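Local coordinates for ABC transporter, solute-binding protein (Staphylococcus aureus, PDB 6LKK) that binds glucose 6-phosphate as an extracellular solute-binding lipoprotein and probably takes part in sugar-phosphate sensing that feeds a two-component signalling system, at residues T4-Y9 against E30-S35; G127-S132 against N162-L167; P72-S77 against Y91-L96. All coordinates share one frame; numbering follows the deposited sequence.

Contact 1. Residues T4-Y9 against E30-S35. With G6P (6-O-phosphono-alpha-D-glucopyranose), chain B.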
loop_
_atom_site.group_PDB
_atom_site.type_symbol
_atom_site.label_atom_id
_atom_site.label_comp_id
_atom_site.label_asym_id
_atom_site.label_seq_id
_atom_site.Cartn_x
_atom_site.Cartn_y
_atom_site.Cartn_z
ATOM N N THR A 4 0.595 19.540 -6.911
ATOM C CA THR A 4 1.566 18.573 -6.418
ATOM C C THR A 4 0.863 17.484 -5.618
ATOM O O THR A 4 0.081 17.778 -4.706
ATOM C CB THR A 4 2.629 19.260 -5.560
ATOM O OG1 THR A 4 3.356 20.194 -6.369
ATOM C CG2 THR A 4 3.602 18.243 -4.974
ATOM N N VAL A 5 1.155 16.232 -5.959
ATOM C CA VAL A 5 0.609 15.063 -5.283
ATOM C C VAL A 5 1.747 14.370 -4.543
ATOM O O VAL A 5 2.798 14.096 -5.133
ATOM C CB VAL A 5 -0.056 14.101 -6.286
ATOM C CG1 VAL A 5 -0.552 12.833 -5.593
ATOM C CG2 VAL A 5 -1.198 14.795 -7.021
ATOM N N TYR A 6 1.543 14.097 -3.256
ATOM C CA TYR A 6 2.424 13.204 -2.510
ATOM C C TYR A 6 1.913 11.781 -2.676
ATOM O O TYR A 6 0.715 11.530 -2.516
ATOM C CB TYR A 6 2.456 13.544 -1.018
ATOM C CG TYR A 6 2.796 14.970 -0.650
ATOM C CD1 TYR A 6 1.818 15.955 -0.628
ATOM C CD2 TYR A 6 4.085 15.322 -0.273
ATOM C CE1 TYR A 6 2.121 17.258 -0.267
ATOM C CE2 TYR A 6 4.399 16.622 0.088
ATOM C CZ TYR A 6 3.411 17.583 0.088
ATOM O OH TYR A 6 3.717 18.876 0.448
ATOM N N SER A 7 2.810 10.846 -2.989
ATOM C CA SER A 7 2.346 9.467 -3.104
ATOM C C SER A 7 3.458 8.445 -2.908
ATOM O O SER A 7 4.527 8.564 -3.520
ATOM C CB SER A 7 1.697 9.234 -4.467
ATOM O OG SER A 7 1.231 7.899 -4.561
ATOM N N PRO A 8 3.242 7.419 -2.077
ATOM C CA PRO A 8 4.188 6.293 -2.034
ATOM C C PRO A 8 4.029 5.310 -3.180
ATOM O O PRO A 8 4.841 4.379 -3.285
ATOM C CB PRO A 8 3.862 5.623 -0.693
ATOM C CG PRO A 8 2.415 5.904 -0.501
ATOM C CD PRO A 8 2.199 7.289 -1.044
ATOM N N TYR A 9 3.013 5.467 -4.027
ATOM C CA TYR A 9 2.856 4.579 -5.168
ATOM C C TYR A 9 4.050 4.697 -6.103
ATOM O O TYR A 9 4.712 5.736 -6.177
ATOM C CB TYR A 9 1.587 4.902 -5.959
ATOM C CG TYR A 9 0.287 4.524 -5.288
ATOM C CD1 TYR A 9 0.022 3.210 -4.934
ATOM C CD2 TYR A 9 -0.692 5.477 -5.051
ATOM C CE1 TYR A 9 -1.173 2.862 -4.331
ATOM C CE2 TYR A 9 -1.887 5.139 -4.453
ATOM C CZ TYR A 9 -2.124 3.834 -4.095
ATOM O OH TYR A 9 -3.315 3.494 -3.499
ATOM N N GLU A 30 2.575 17.282 -10.632
ATOM C CA GLU A 30 3.884 16.787 -10.235
ATOM C C GLU A 30 3.712 15.863 -9.038
ATOM O O GLU A 30 2.881 16.119 -8.162
ATOM C CB GLU A 30 4.830 17.942 -9.889
ATOM C CG GLU A 30 5.116 18.868 -11.066
ATOM C CD GLU A 30 6.132 19.948 -10.739
ATOM O OE1 GLU A 30 6.354 20.218 -9.540
ATOM O OE2 GLU A 30 6.711 20.525 -11.684
ATOM N N ILE A 31 4.485 14.780 -9.009
ATOM C CA ILE A 31 4.391 13.778 -7.955
ATOM C C ILE A 31 5.639 13.855 -7.092
ATOM O O ILE A 31 6.759 13.949 -7.607
ATOM C CB ILE A 31 4.228 12.352 -8.516
ATOM C CG1 ILE A 31 3.096 12.290 -9.547
ATOM C CG2 ILE A 31 3.962 11.378 -7.372
ATOM C CD1 ILE A 31 3.041 10.977 -10.305
ATOM N N LYS A 32 5.445 13.798 -5.779
ATOM C CA LYS A 32 6.536 13.647 -4.824
ATOM C C LYS A 32 6.475 12.225 -4.280
ATOM O O LYS A 32 5.531 11.869 -3.565
ATOM C CB LYS A 32 6.433 14.679 -3.703
ATOM C CG LYS A 32 7.701 14.814 -2.878
ATOM C CD LYS A 32 7.551 15.852 -1.774
ATOM C CE LYS A 32 7.465 17.270 -2.331
ATOM N NZ LYS A 32 8.699 18.056 -2.056
ATOM N N HIS A 33 7.473 11.415 -4.628
ATOM C CA HIS A 33 7.524 10.008 -4.261
ATOM C C HIS A 33 8.346 9.808 -2.993
ATOM O O HIS A 33 9.243 10.595 -2.680
ATOM C CB HIS A 33 8.129 9.169 -5.391
ATOM C CG HIS A 33 7.242 9.022 -6.587
ATOM N ND1 HIS A 33 6.154 8.175 -6.607
ATOM C CD2 HIS A 33 7.292 9.597 -7.811
ATOM C CE1 HIS A 33 5.569 8.241 -7.789
ATOM N NE2 HIS A 33 6.240 9.096 -8.539
ATOM N N GLY A 34 8.033 8.738 -2.272
ATOM C CA GLY A 34 8.778 8.377 -1.081
ATOM C C GLY A 34 8.006 7.368 -0.264
ATOM O O GLY A 34 6.843 7.063 -0.539
ATOM N N SER A 35 8.683 6.834 0.750
ATOM C CA SER A 35 8.009 5.965 1.704
ATOM C C SER A 35 6.884 6.733 2.388
ATOM O O SER A 35 6.977 7.945 2.600
ATOM C CB SER A 35 9.001 5.438 2.740
ATOM O OG SER A 35 10.031 4.693 2.119
HETATM C C1 G6P B . 1.511 -0.034 0.724
HETATM C C2 G6P B . 0.219 0.625 0.182
HETATM C C3 G6P B . 0.399 1.406 -1.067
HETATM C C4 G6P B . 1.689 2.098 -1.078
HETATM C C5 G6P B . 2.808 1.065 -1.156
HETATM C C6 G6P B . 4.142 1.726 -1.020
HETATM O O1 G6P B . 1.291 -1.392 0.965
HETATM O O2 G6P B . -0.784 -0.378 -0.050
HETATM O O3 G6P B . -0.694 2.419 -1.155
HETATM O O4 G6P B . 1.785 2.965 -2.235
HETATM O O5 G6P B . 2.720 0.039 -0.099
HETATM O O6 G6P B . 4.182 2.417 0.209
HETATM P P G6P B . 5.489 2.184 1.256
HETATM O O1P G6P B . 5.323 3.140 2.423
HETATM O O2P G6P B . 6.811 2.478 0.521
HETATM O O3P G6P B . 5.483 0.784 1.750
#

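Contact 2. Residues G127-S132 against N162-L167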
loop_
_atom_site.group_PDB
_atom_site.type_symbol
_atom_site.label_atom_id
_atom_site.label_comp_id
_atom_site.label_asym_id
_atom_site.label_seq_id
_atom_site.Cartn_x
_atom_site.Cartn_y
_atom_site.Cartn_z
ATOM N N GLY A 127 18.211 -15.312 6.814
ATOM C CA GLY A 127 19.000 -14.273 6.188
ATOM C C GLY A 127 18.794 -14.116 4.699
ATOM O O GLY A 127 19.455 -13.271 4.087
ATOM N N LYS A 128 17.900 -14.898 4.094
ATOM C CA LYS A 128 17.630 -14.831 2.665
ATOM C C LYS A 128 16.218 -14.332 2.379
ATOM O O LYS A 128 15.701 -14.531 1.276
ATOM C CB LYS A 128 17.867 -16.201 2.031
ATOM C CG LYS A 128 19.274 -16.731 2.285
ATOM C CD LYS A 128 19.544 -18.039 1.564
ATOM C CE LYS A 128 20.954 -18.532 1.849
ATOM N NZ LYS A 128 21.335 -19.692 0.996
ATOM N N ILE A 129 15.598 -13.680 3.360
ATOM C CA ILE A 129 14.273 -13.085 3.242
ATOM C C ILE A 129 14.409 -11.597 3.521
ATOM O O ILE A 129 15.205 -11.194 4.375
ATOM C CB ILE A 129 13.275 -13.728 4.229
ATOM C CG1 ILE A 129 13.336 -15.254 4.141
ATOM C CG2 ILE A 129 11.863 -13.212 3.978
ATOM C CD1 ILE A 129 13.047 -15.804 2.762
ATOM N N ALA A 130 13.629 -10.780 2.813
ATOM C CA ALA A 130 13.717 -9.332 2.939
ATOM C C ALA A 130 12.357 -8.723 3.257
ATOM O O ALA A 130 11.310 -9.261 2.890
ATOM C CB ALA A 130 14.270 -8.693 1.661
ATOM N N TYR A 131 12.393 -7.587 3.949
ATOM C CA TYR A 131 11.210 -6.776 4.202
ATOM C C TYR A 131 11.661 -5.332 4.363
ATOM O O TYR A 131 12.854 -5.049 4.488
ATOM C CB TYR A 131 10.438 -7.258 5.436
ATOM C CG TYR A 131 11.151 -7.030 6.752
ATOM C CD1 TYR A 131 12.254 -7.795 7.109
ATOM C CD2 TYR A 131 10.712 -6.060 7.640
ATOM C CE1 TYR A 131 12.904 -7.591 8.313
ATOM C CE2 TYR A 131 11.354 -5.850 8.845
ATOM C CZ TYR A 131 12.448 -6.618 9.177
ATOM O OH TYR A 131 13.083 -6.403 10.381
ATOM N N SER A 132 10.698 -4.414 4.353
ATOM C CA SER A 132 11.010 -2.994 4.435
ATOM C C SER A 132 10.713 -2.437 5.826
ATOM O O SER A 132 9.896 -2.966 6.582
ATOM C CB SER A 132 10.243 -2.201 3.371
ATOM O OG SER A 132 8.853 -2.459 3.417
ATOM N N ASN A 162 14.403 -11.509 13.251
ATOM C CA ASN A 162 15.705 -12.140 13.429
ATOM C C ASN A 162 16.035 -13.118 12.311
ATOM O O ASN A 162 17.182 -13.568 12.219
ATOM C CB ASN A 162 15.758 -12.863 14.777
ATOM C CG ASN A 162 15.733 -11.905 15.954
ATOM O OD1 ASN A 162 16.261 -10.797 15.877
ATOM N ND2 ASN A 162 15.115 -12.331 17.051
ATOM N N HIS A 163 15.061 -13.454 11.468
ATOM C CA HIS A 163 15.247 -14.374 10.357
ATOM C C HIS A 163 15.450 -13.661 9.028
ATOM O O HIS A 163 15.842 -14.306 8.050
ATOM C CB HIS A 163 14.025 -15.298 10.254
ATOM C CG HIS A 163 14.321 -16.647 9.677
ATOM N ND1 HIS A 163 14.949 -17.642 10.396
ATOM C CD2 HIS A 163 14.056 -17.173 8.458
ATOM C CE1 HIS A 163 15.065 -18.720 9.640
ATOM N NE2 HIS A 163 14.532 -18.461 8.459
ATOM N N ALA A 164 15.212 -12.352 8.973
ATOM C CA ALA A 164 15.082 -11.630 7.717
ATOM C C ALA A 164 15.959 -10.385 7.721
ATOM O O ALA A 164 16.462 -9.946 8.758
ATOM C CB ALA A 164 13.620 -11.242 7.464
ATOM N N MET A 165 16.117 -9.812 6.531
ATOM C CA MET A 165 16.938 -8.629 6.307
ATOM C C MET A 165 16.018 -7.445 6.050
ATOM O O MET A 165 15.207 -7.478 5.117
ATOM C CB MET A 165 17.880 -8.842 5.122
ATOM C CG MET A 165 18.639 -10.156 5.164
ATOM S SD MET A 165 19.758 -10.262 6.570
ATOM C CE MET A 165 21.216 -9.473 5.889
ATOM N N GLN A 166 16.141 -6.408 6.871
ATOM C CA GLN A 166 15.328 -5.211 6.717
ATOM C C GLN A 166 15.980 -4.276 5.708
ATOM O O GLN A 166 17.184 -4.009 5.785
ATOM C CB GLN A 166 15.144 -4.496 8.053
ATOM C CG GLN A 166 14.208 -3.301 7.972
ATOM C CD GLN A 166 14.087 -2.556 9.284
ATOM O OE1 GLN A 166 14.448 -1.384 9.376
ATOM N NE2 GLN A 166 13.572 -3.229 10.302
ATOM N N LEU A 167 15.180 -3.785 4.767
ATOM C CA LEU A 167 15.616 -2.819 3.771
ATOM C C LEU A 167 14.879 -1.504 3.985
ATOM O O LEU A 167 13.789 -1.465 4.560
ATOM C CB LEU A 167 15.358 -3.336 2.351
ATOM C CG LEU A 167 15.835 -4.759 2.055
ATOM C CD1 LEU A 167 15.450 -5.165 0.641
ATOM C CD2 LEU A 167 17.336 -4.872 2.253
HETATM O O HOH W 1 15.466 -7.596 10.816
#

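Contact 3. Residues P72-S77 against Y91-L96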
loop_
_atom_site.group_PDB
_atom_site.type_symbol
_atom_site.label_atom_id
_atom_site.label_comp_id
_atom_site.label_asym_id
_atom_site.label_seq_id
_atom_site.Cartn_x
_atom_site.Cartn_y
_atom_site.Cartn_z
ATOM N N PRO A 72 -10.327 18.363 6.623
ATOM C CA PRO A 72 -11.423 17.390 6.723
ATOM C C PRO A 72 -12.256 17.395 5.449
ATOM O O PRO A 72 -12.913 18.387 5.127
ATOM C CB PRO A 72 -12.234 17.873 7.932
ATOM C CG PRO A 72 -11.338 18.807 8.665
ATOM C CD PRO A 72 -10.465 19.434 7.633
ATOM N N TYR A 73 -12.223 16.279 4.725
ATOM C CA TYR A 73 -12.938 16.175 3.462
ATOM C C TYR A 73 -13.031 14.726 3.018
ATOM O O TYR A 73 -12.046 13.983 3.083
ATOM C CB TYR A 73 -12.246 17.008 2.382
ATOM C CG TYR A 73 -12.938 16.961 1.040
ATOM C CD1 TYR A 73 -14.069 17.730 0.795
ATOM C CD2 TYR A 73 -12.463 16.151 0.018
ATOM C CE1 TYR A 73 -14.705 17.693 -0.429
ATOM C CE2 TYR A 73 -13.094 16.109 -1.213
ATOM C CZ TYR A 73 -14.215 16.884 -1.430
ATOM O OH TYR A 73 -14.855 16.854 -2.649
ATOM N N GLN A 74 -14.215 14.313 2.585
ATOM C CA GLN A 74 -14.396 13.045 1.900
ATOM C C GLN A 74 -15.229 13.287 0.654
ATOM O O GLN A 74 -16.195 14.055 0.684
ATOM C CB GLN A 74 -15.077 12.003 2.785
ATOM C CG GLN A 74 -14.237 11.543 3.957
ATOM C CD GLN A 74 -14.885 10.404 4.718
ATOM O OE1 GLN A 74 -16.022 10.022 4.435
ATOM N NE2 GLN A 74 -14.164 9.850 5.685
ATOM N N ASP A 75 -14.842 12.641 -0.442
ATOM C CA ASP A 75 -15.596 12.760 -1.678
ATOM C C ASP A 75 -17.008 12.222 -1.484
ATOM O O ASP A 75 -17.237 11.271 -0.734
ATOM C CB ASP A 75 -14.893 12.000 -2.802
ATOM C CG ASP A 75 -15.493 12.288 -4.162
ATOM O OD1 ASP A 75 -15.120 13.312 -4.772
ATOM O OD2 ASP A 75 -16.350 11.498 -4.613
ATOM N N THR A 76 -17.966 12.846 -2.173
ATOM C CA THR A 76 -19.354 12.409 -2.060
ATOM C C THR A 76 -19.520 10.946 -2.457
ATOM O O THR A 76 -20.409 10.263 -1.938
ATOM C CB THR A 76 -20.253 13.295 -2.921
ATOM O OG1 THR A 76 -20.095 14.663 -2.529
ATOM C CG2 THR A 76 -21.719 12.894 -2.770
ATOM N N SER A 77 -18.669 10.446 -3.357
ATOM C CA SER A 77 -18.838 9.101 -3.893
ATOM C C SER A 77 -18.502 8.013 -2.887
ATOM O O SER A 77 -18.519 6.836 -3.263
ATOM C CB SER A 77 -17.981 8.920 -5.147
ATOM O OG SER A 77 -16.602 8.900 -4.834
ATOM N N TYR A 91 -10.515 12.870 7.321
ATOM C CA TYR A 91 -9.560 13.470 6.401
ATOM C C TYR A 91 -9.295 12.614 5.170
ATOM O O TYR A 91 -8.606 13.078 4.254
ATOM C CB TYR A 91 -8.224 13.724 7.110
ATOM C CG TYR A 91 -8.324 14.612 8.327
ATOM C CD1 TYR A 91 -8.226 15.992 8.212
ATOM C CD2 TYR A 91 -8.507 14.072 9.591
ATOM C CE1 TYR A 91 -8.315 16.808 9.322
ATOM C CE2 TYR A 91 -8.597 14.880 10.708
ATOM C CZ TYR A 91 -8.499 16.246 10.566
ATOM O OH TYR A 91 -8.587 17.054 11.675
ATOM N N VAL A 92 -9.818 11.392 5.120
ATOM C CA VAL A 92 -9.379 10.397 4.149
ATOM C C VAL A 92 -10.582 9.834 3.405
ATOM O O VAL A 92 -11.582 9.450 4.024
ATOM C CB VAL A 92 -8.591 9.261 4.828
ATOM C CG1 VAL A 92 -8.158 8.217 3.805
ATOM C CG2 VAL A 92 -7.380 9.821 5.558
ATOM N N THR A 93 -10.473 9.780 2.079
ATOM C CA THR A 93 -11.386 9.033 1.226
ATOM C C THR A 93 -10.695 7.747 0.797
ATOM O O THR A 93 -9.560 7.782 0.316
ATOM C CB THR A 93 -11.778 9.848 -0.010
ATOM O OG1 THR A 93 -12.387 11.080 0.388
ATOM C CG2 THR A 93 -12.744 9.070 -0.903
ATOM N N SER A 94 -11.370 6.615 0.971
ATOM C CA SER A 94 -10.799 5.356 0.510
ATOM C C SER A 94 -10.672 5.367 -1.008
ATOM O O SER A 94 -11.520 5.920 -1.715
ATOM C CB SER A 94 -11.659 4.182 0.970
ATOM O OG SER A 94 -11.626 4.073 2.384
ATOM N N PHE A 95 -9.594 4.749 -1.506
ATOM C CA PHE A 95 -9.214 4.852 -2.910
ATOM C C PHE A 95 -9.052 3.490 -3.577
ATOM O O PHE A 95 -9.618 3.255 -4.649
ATOM C CB PHE A 95 -7.916 5.656 -3.027
ATOM C CG PHE A 95 -7.294 5.623 -4.396
ATOM C CD1 PHE A 95 -8.024 5.990 -5.514
ATOM C CD2 PHE A 95 -5.970 5.240 -4.560
ATOM C CE1 PHE A 95 -7.456 5.966 -6.770
ATOM C CE2 PHE A 95 -5.394 5.213 -5.813
ATOM C CZ PHE A 95 -6.136 5.579 -6.921
ATOM N N LEU A 96 -8.273 2.594 -2.968
ATOM C CA LEU A 96 -8.019 1.277 -3.539
ATOM C C LEU A 96 -7.839 0.271 -2.413
ATOM O O LEU A 96 -7.510 0.629 -1.280
ATOM C CB LEU A 96 -6.769 1.261 -4.430
ATOM C CG LEU A 96 -6.811 1.896 -5.821
ATOM C CD1 LEU A 96 -5.445 1.731 -6.473
ATOM C CD2 LEU A 96 -7.898 1.290 -6.702
HETATM O O HOH W 2 -10.410 12.942 1.008
#

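Contact 1. Residues T4-Y9 against E30-S35
Thr4 and Glu30 lie opposite each other in two parallel strands: the Thr4 CA-H leans on Glu30 O, and its CG2 methyl stands 3.9 Å from the same oxygen. One residue on, Val5 makes two straight bonds, its N giving to Glu30 O at 2.8 Å and its O taking the N-H of Lys32 at 2.7 Å. Val5 and Ile31 put their side chains on one face of the sheet, where helix 11-25 packs against Ile31. Tyr6 and Lys32 share the other face, side by side and pointing the same way. With Lys32 CG anti to its backbone N (chi1 -165°) and the chain bent further out, CD comes 3.7 Å from Tyr6 CE2, so the aliphatic part of the lysine flanks the ring obliquely. Tyr6 OH is held by Glu46 and the backbone N of Gly52. This is the right-handed beta-alpha-beta unit of strand 2-7, helix 11-25 and strand 28-33, from a fold of the periplasmic binding protein class. Ser7 N bonds to Lys32 O, while its OG takes the N-H of Tyr9 in an ST turn and also bonds to Met56 O. Next, Pro8 lies between the second segment and the sugar: its CB is 3.3 Å from Gly34 O and, equally, 3.3 Å from O6 of glucose 6-phosphate. Tyr9 O takes a weak, bent bond (121°) from His33 ND1 and lies near the plane of the imidazole, at its edge. The Tyr9 ring leads the other way, to the ligand, where CD1 is 3.2 Å from O4; its OH bonds to Asp216, itself a ligand-binding residue.

Contact 2. Residues G127-S132 against N162-L167
Strands 129-132 and 165-167 run parallel, 4.5 Å apart at closest approach with their directions 35° apart, and are laced by the bonds Met165 N to Ile129 O, Tyr131 N to Met165 O and Leu167 N to Tyr131 O. Toward the N-terminal end of the pair, Gly127 N gives a bond to His163 O at 2.9 Å, from above the carbonyl plane. Tyr131 makes the largest single contribution. Its CG sits between the backbone N and the carbonyl carbon (chi1 69°), which lays the ring over Gln166: Gln166 CA stands over one face, 4.1 Å from the ring centroid, in a CH-pi contact. The extended Gln166 chain continues beneath the phenol end and its NE2 gives a bond of 3.2 Å to Tyr131 OH, which lies in the amide plane. A water in the ring plane, 2.7 Å from Tyr131 OH, is the hydroxyl's second partner beside Gln166 NE2, and gives a longer bond to Ala164 O. Ala164 CB meets the ring obliquely, 3.7 Å from CD1. On the other sheet face, Ala130 CB packs against Leu167 CD1 at 3.9 Å. Met165 CG, anti to the carbonyl carbon (chi1 -48°), rests on Gly127 O. Ser132 OG bonds to Thr170, a ligand-binding residue, so the Ser132 end of this pair, whose strands are joined through helices 138-151 and 154-161, borders the sugar-phosphate pocket of the binding-protein fold.

Contact 3. Residues P72-S77 against Y91-L96
Thr93 meets the loop after strand 70-71 with its whole side chain. Its CB lies 4.2 Å from Asp75 N. OG1, anti to the carbonyl carbon (chi1 -58°), points at the loop backbone, accepts the N-H of Asp75 at 3.0 Å and also rests 3.2 Å from Gln74 CA. The same oxygen gives its proton to a water 2.8 Å away, and that water in turn donates to Tyr73 O. CG2, the other branch, reaches Asp75 CB at 4.1 Å. Beside it, Gln74 crosses Thr93 obliquely: its extended chain passes Val92 O, with CG 3.4 Å from that oxygen, and NE2 bonds to Asn89 O. At the start of the segments, Pro72 and Tyr91 lie side by side, Pro72 CG being 3.7 Å from Tyr91 CE1. Asp75 turns its carboxylate away from the strand, and OD2 takes both N-H and OG-H of Ser77 from opposite faces of its plane, the first of them forming an Asx turn. The strand itself pairs through Thr93 with Ile218, antiparallel to strand 213-221. The threonine hydroxyl, accepting from Asp75 N and donating to the water that bridges to Tyr73 O, thus ties the loop to the strand at two backbone points.

Overall arrangement
Contacts 1 and 3 touch: Tyr9 OH lies 3.3 Å from Phe95 CD2, so the ligand-facing end of the 4-9 segment packs on strand 92-105, and their centres are 18 Å apart. Contact 2 lies farther off, its centre about 26 Å from that of contact 1 and 35 Å from that of contact 3, on the opposite side of the chain's centre from contact 3. Contacts 1 and 2 come within about 7 Å at nearest atoms without touching. Glucose 6-phosphate is met directly by contact 1. In contact 2, the Ser132 side chain is about 5 Å from the bound G6P. In contact 3, the Val92 side chain is about 11 Å from the sugar phosphate.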